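Local coordinates for protein xyloglucanase (Paenibacillus pabuli, PDB 2JEP) that hydrolyses the beta-1,4-glucan backbone of xyloglucan in plant cell walls, as a glycoside hydrolase of family 5, at residues 40-45 / 83-88; 123-128 / 172-177. All blocks are in the same frame, centred on the assembly; numbering follows the deposited sequence.

Interaction 1: residues 40-45 / 83-88; sequences SEMGAG and FKSIRI
S85, K84 and G45 carry most of this contact, which joins the N-terminal helix 35-42 to the first two strands of the TIM barrel. With OG beside its own backbone N (chi1 -60°), the S85 hydroxyl reaches back to the helix end. There S85 OG donates to M42 O at 2.8 Å, in the carbonyl plane on a lone pair, while M42 CB packs against the same OG at 3.3 Å. K84 N binds A44 O at 2.9 Å, and K84 CB sits 3.4 Å from M42 O, before the rest of the chain runs past E41 O and leads its ammonium away. G43, with positive phi, makes the turn out of the helix. At G45 the backbones come together as a parallel bridge to S85, with G45 CA 3.2 Å from S85 O. The ring of F83 meets A44 O at its edge, and its CD1 lies 4.0 Å from A44 CB. A44 and F83 both pack on I390 of helix 384-393; the M42 side chain reaches strand 125-128 at Y125 and I127, and G45 also bonds to strand 357-362 through P358 and Y360.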
# COMPACT_ATOMS: atom_id res chain seq x y z
N SER A 40 -0.46 5.33 16.01
CA SER A 40 -1.45 6.28 16.48
C SER A 40 -1.53 7.54 15.60
O SER A 40 -2.63 7.97 15.21
CB SER A 40 -1.13 6.65 17.93
OG SER A 40 -1.10 5.47 18.71
N GLU A 41 -0.37 8.11 15.29
CA GLU A 41 -0.32 9.34 14.52
C GLU A 41 -0.80 9.16 13.09
O GLU A 41 -1.33 10.08 12.50
CB GLU A 41 1.07 9.95 14.56
CG GLU A 41 1.48 10.41 15.94
CD GLU A 41 2.78 11.17 15.94
OE1 GLU A 41 3.35 11.41 14.86
OE2 GLU A 41 3.26 11.53 17.05
N MET A 42 -0.58 7.97 12.52
CA MET A 42 -0.97 7.72 11.13
C MET A 42 -2.48 7.58 10.94
O MET A 42 -2.98 7.72 9.82
CB MET A 42 -0.26 6.46 10.61
CG MET A 42 1.23 6.73 10.35
SD MET A 42 2.11 5.28 9.71
CE MET A 42 1.51 5.24 8.01
N GLY A 43 -3.22 7.25 12.00
CA GLY A 43 -4.66 7.19 11.92
C GLY A 43 -5.13 6.24 10.83
O GLY A 43 -4.61 5.13 10.69
N ALA A 44 -6.16 6.67 10.10
CA ALA A 44 -6.67 5.95 8.94
C ALA A 44 -6.01 6.55 7.72
O ALA A 44 -5.89 7.77 7.58
CB ALA A 44 -8.19 6.06 8.84
N GLY A 45 -5.58 5.69 6.82
CA GLY A 45 -4.98 6.13 5.58
C GLY A 45 -5.86 5.99 4.36
O GLY A 45 -6.88 5.30 4.38
N PHE A 83 -8.80 11.47 7.23
CA PHE A 83 -7.66 10.59 6.99
C PHE A 83 -6.37 11.34 7.37
O PHE A 83 -6.23 12.53 7.07
CB PHE A 83 -7.63 10.17 5.52
CG PHE A 83 -8.80 9.33 5.11
CD1 PHE A 83 -8.79 7.95 5.32
CD2 PHE A 83 -9.89 9.88 4.49
CE1 PHE A 83 -9.83 7.15 4.93
CE2 PHE A 83 -10.97 9.09 4.09
CZ PHE A 83 -10.93 7.71 4.31
N LYS A 84 -5.43 10.63 7.99
CA LYS A 84 -4.20 11.22 8.49
C LYS A 84 -2.95 10.77 7.72
O LYS A 84 -1.87 11.33 7.93
CB LYS A 84 -4.04 10.92 9.97
CG LYS A 84 -4.95 11.78 10.86
CD LYS A 84 -4.77 11.42 12.33
CE LYS A 84 -5.44 12.47 13.22
NZ LYS A 84 -6.92 12.34 13.17
N SER A 85 -3.10 9.80 6.81
CA SER A 85 -2.01 9.29 6.01
C SER A 85 -2.49 9.12 4.57
O SER A 85 -3.63 8.72 4.33
CB SER A 85 -1.54 7.93 6.50
OG SER A 85 -1.10 8.00 7.83
N ILE A 86 -1.61 9.41 3.62
CA ILE A 86 -1.86 9.22 2.20
C ILE A 86 -0.81 8.27 1.65
O ILE A 86 0.39 8.55 1.79
CB ILE A 86 -1.76 10.55 1.42
CG1 ILE A 86 -2.60 11.65 2.07
CG2 ILE A 86 -2.11 10.30 -0.06
CD1 ILE A 86 -4.08 11.40 1.96
N ARG A 87 -1.24 7.16 1.04
CA ARG A 87 -0.34 6.28 0.31
C ARG A 87 -0.40 6.65 -1.16
O ARG A 87 -1.49 6.77 -1.72
CB ARG A 87 -0.69 4.82 0.52
CG ARG A 87 0.20 3.83 -0.27
CD ARG A 87 0.07 2.44 0.29
NE ARG A 87 0.86 1.44 -0.41
CZ ARG A 87 0.41 0.61 -1.37
NH1 ARG A 87 -0.80 0.76 -1.89
NH2 ARG A 87 1.22 -0.38 -1.80
N ILE A 88 0.77 6.82 -1.76
CA ILE A 88 0.91 7.27 -3.14
C ILE A 88 1.62 6.17 -3.93
O ILE A 88 2.84 6.08 -3.95
CB ILE A 88 1.69 8.60 -3.26
CG1 ILE A 88 1.05 9.70 -2.39
CG2 ILE A 88 1.82 9.03 -4.72
CD1 ILE A 88 1.83 11.01 -2.39

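Interaction 2: residues 123-128 / 172-177; sequences GLYVII and NDRLIF
R174 lies across the start of strand 125-128 and has far more surface buried here than any other residue of the pair. Its CB is 3.7 Å from L124 O. CG, set beside the backbone N (chi1 -79°), hangs over the centre of the Y125 ring, 3.8 Å from the centroid and 7° off the ring normal, a CH-pi contact. CD then touches G123 O at 3.4 Å, NE passes the same oxygen, and the bend at chi3 swings the guanidinium over G123, whose CA lies against one face while N172 OD1 is over the opposite face. At the tip, in the conformer described (one of two), R174 NH1 gives a hydrogen bond to L124 O at 2.9 Å; the oxygen sits in the guanidinium plane, although the donor stands above the carbonyl plane. The same NH1 also bonds Y120 O, at the C-terminal end of helix 106-120, and the guanidinium makes a cation-pi contact with Y120.

Beyond R174 the segments become the third and fourth strands of the family 5 TIM barrel, parallel neighbours with axes 23° apart. V126 N donates to R174 O, I176 N to V126 O at 2.8 Å, and I128 N to I176 O at 3.1 Å. I127 and I176 lie side by side on the barrel-interior face, where both meet M42 of helix 35-42. On the outer face L175 CD1 is 3.9 Å from V126 CB, and I128 CG1 packs beside F177 CD1, near F168 and helix 106-120. Before the strand, N172 OD1 accepts from R174 N in an Asx turn, within a type I turn from N172 to L175.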
# COMPACT_ATOMS: atom_id res chain seq x y z
N GLY A 123 0.62 18.34 6.60
CA GLY A 123 0.82 17.71 7.90
C GLY A 123 0.51 16.22 7.91
O GLY A 123 0.49 15.61 8.97
N LEU A 124 0.27 15.64 6.74
CA LEU A 124 -0.12 14.23 6.66
C LEU A 124 1.11 13.33 6.61
O LEU A 124 2.17 13.76 6.18
CB LEU A 124 -0.95 14.02 5.39
CG LEU A 124 -2.25 14.82 5.34
CD1 LEU A 124 -2.85 14.78 3.95
CD2 LEU A 124 -3.27 14.33 6.37
N TYR A 125 0.95 12.08 7.03
CA TYR A 125 1.92 11.05 6.74
C TYR A 125 1.75 10.68 5.26
O TYR A 125 0.63 10.71 4.73
CB TYR A 125 1.69 9.82 7.62
CG TYR A 125 2.31 9.96 8.98
CD1 TYR A 125 1.66 10.63 10.02
CD2 TYR A 125 3.57 9.46 9.24
CE1 TYR A 125 2.27 10.80 11.26
CE2 TYR A 125 4.17 9.61 10.47
CZ TYR A 125 3.52 10.27 11.46
OH TYR A 125 4.16 10.39 12.71
N VAL A 126 2.85 10.31 4.63
CA VAL A 126 2.87 10.02 3.21
C VAL A 126 3.73 8.79 2.99
O VAL A 126 4.82 8.70 3.56
CB VAL A 126 3.48 11.19 2.41
CG1 VAL A 126 3.40 10.90 0.90
CG2 VAL A 126 2.78 12.50 2.75
N ILE A 127 3.22 7.85 2.18
CA ILE A 127 3.98 6.67 1.79
C ILE A 127 4.17 6.72 0.27
O ILE A 127 3.19 6.91 -0.45
CB ILE A 127 3.23 5.37 2.15
CG1 ILE A 127 2.92 5.29 3.65
CG2 ILE A 127 3.99 4.13 1.63
CD1 ILE A 127 1.89 4.23 4.02
N ILE A 128 5.40 6.56 -0.21
CA ILE A 128 5.68 6.41 -1.64
C ILE A 128 6.35 5.06 -1.87
O ILE A 128 7.13 4.60 -1.04
CB ILE A 128 6.53 7.54 -2.24
CG1 ILE A 128 7.89 7.68 -1.55
CG2 ILE A 128 5.73 8.82 -2.22
CD1 ILE A 128 8.79 8.74 -2.19
N ASN A 172 11.03 14.87 6.73
CA ASN A 172 11.00 14.30 8.07
C ASN A 172 10.31 12.94 8.09
O ASN A 172 10.00 12.37 7.03
CB ASN A 172 10.48 15.32 9.10
CG ASN A 172 8.99 15.55 9.04
OD1 ASN A 172 8.24 14.76 8.46
ND2 ASN A 172 8.53 16.64 9.68
N ASP A 173 10.08 12.42 9.29
CA ASP A 173 9.58 11.07 9.46
C ASP A 173 8.12 10.90 9.05
O ASP A 173 7.62 9.77 9.07
CB ASP A 173 9.74 10.56 10.89
CG ASP A 173 11.17 10.18 11.24
OD1 ASP A 173 12.08 10.22 10.40
OD2 ASP A 173 11.35 9.79 12.42
N ARG A 174 7.44 11.98 8.68
CA ARG A 174 6.11 11.85 8.07
C ARG A 174 6.17 11.24 6.67
O ARG A 174 5.15 10.78 6.19
CB ARG A 174 5.32 13.15 8.09
CG ARG A 174 4.70 13.43 9.47
CD ARG A 174 3.72 14.61 9.47
NE ARG A 174 4.40 15.88 9.19
CZ ARG A 174 4.41 16.51 8.02
NH1 ARG A 174 3.80 15.99 6.96
NH2 ARG A 174 5.06 17.68 7.89
N LEU A 175 7.34 11.23 6.03
CA LEU A 175 7.49 10.55 4.74
C LEU A 175 8.12 9.17 4.96
O LEU A 175 9.22 9.03 5.52
CB LEU A 175 8.34 11.38 3.78
CG LEU A 175 8.55 10.74 2.40
CD1 LEU A 175 7.22 10.51 1.64
CD2 LEU A 175 9.50 11.60 1.56
N ILE A 176 7.38 8.15 4.52
CA ILE A 176 7.74 6.75 4.59
C ILE A 176 8.03 6.23 3.20
O ILE A 176 7.27 6.52 2.28
CB ILE A 176 6.57 5.96 5.20
CG1 ILE A 176 6.28 6.44 6.64
CG2 ILE A 176 6.82 4.43 5.17
CD1 ILE A 176 4.92 6.01 7.16
N PHE A 177 9.11 5.47 3.05
CA PHE A 177 9.38 4.79 1.79
C PHE A 177 8.94 3.33 1.92
O PHE A 177 9.27 2.67 2.92
CB PHE A 177 10.87 4.78 1.42
CG PHE A 177 11.53 6.13 1.29
CD1 PHE A 177 10.84 7.29 0.99
CD2 PHE A 177 12.90 6.23 1.42
CE1 PHE A 177 11.52 8.50 0.87
CE2 PHE A 177 13.57 7.42 1.27
CZ PHE A 177 12.87 8.57 1.02

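How the interactions relate
From the N terminus, helix 35-42 runs into strand 45-48, and interaction 1 closes the loop that returns through helix 72-80 to strand 85-88. The chain then passes through helix 106-120 to strand 125-128, and interaction 2 closes the next loop, through helix 150-167 to strand 175-178. The two loops follow in series, neither nesting nor crossing: interaction 1 pairs the first two barrel strands and interaction 2 the third and fourth. The seam between them is the pairing of 85-88 with 125-128, in which I88 N probably bonds I127 O. A probable, short hydrogen bond between E41 OE1 and Y125 OH (2.5 Å) links the N-terminal helix to the third strand.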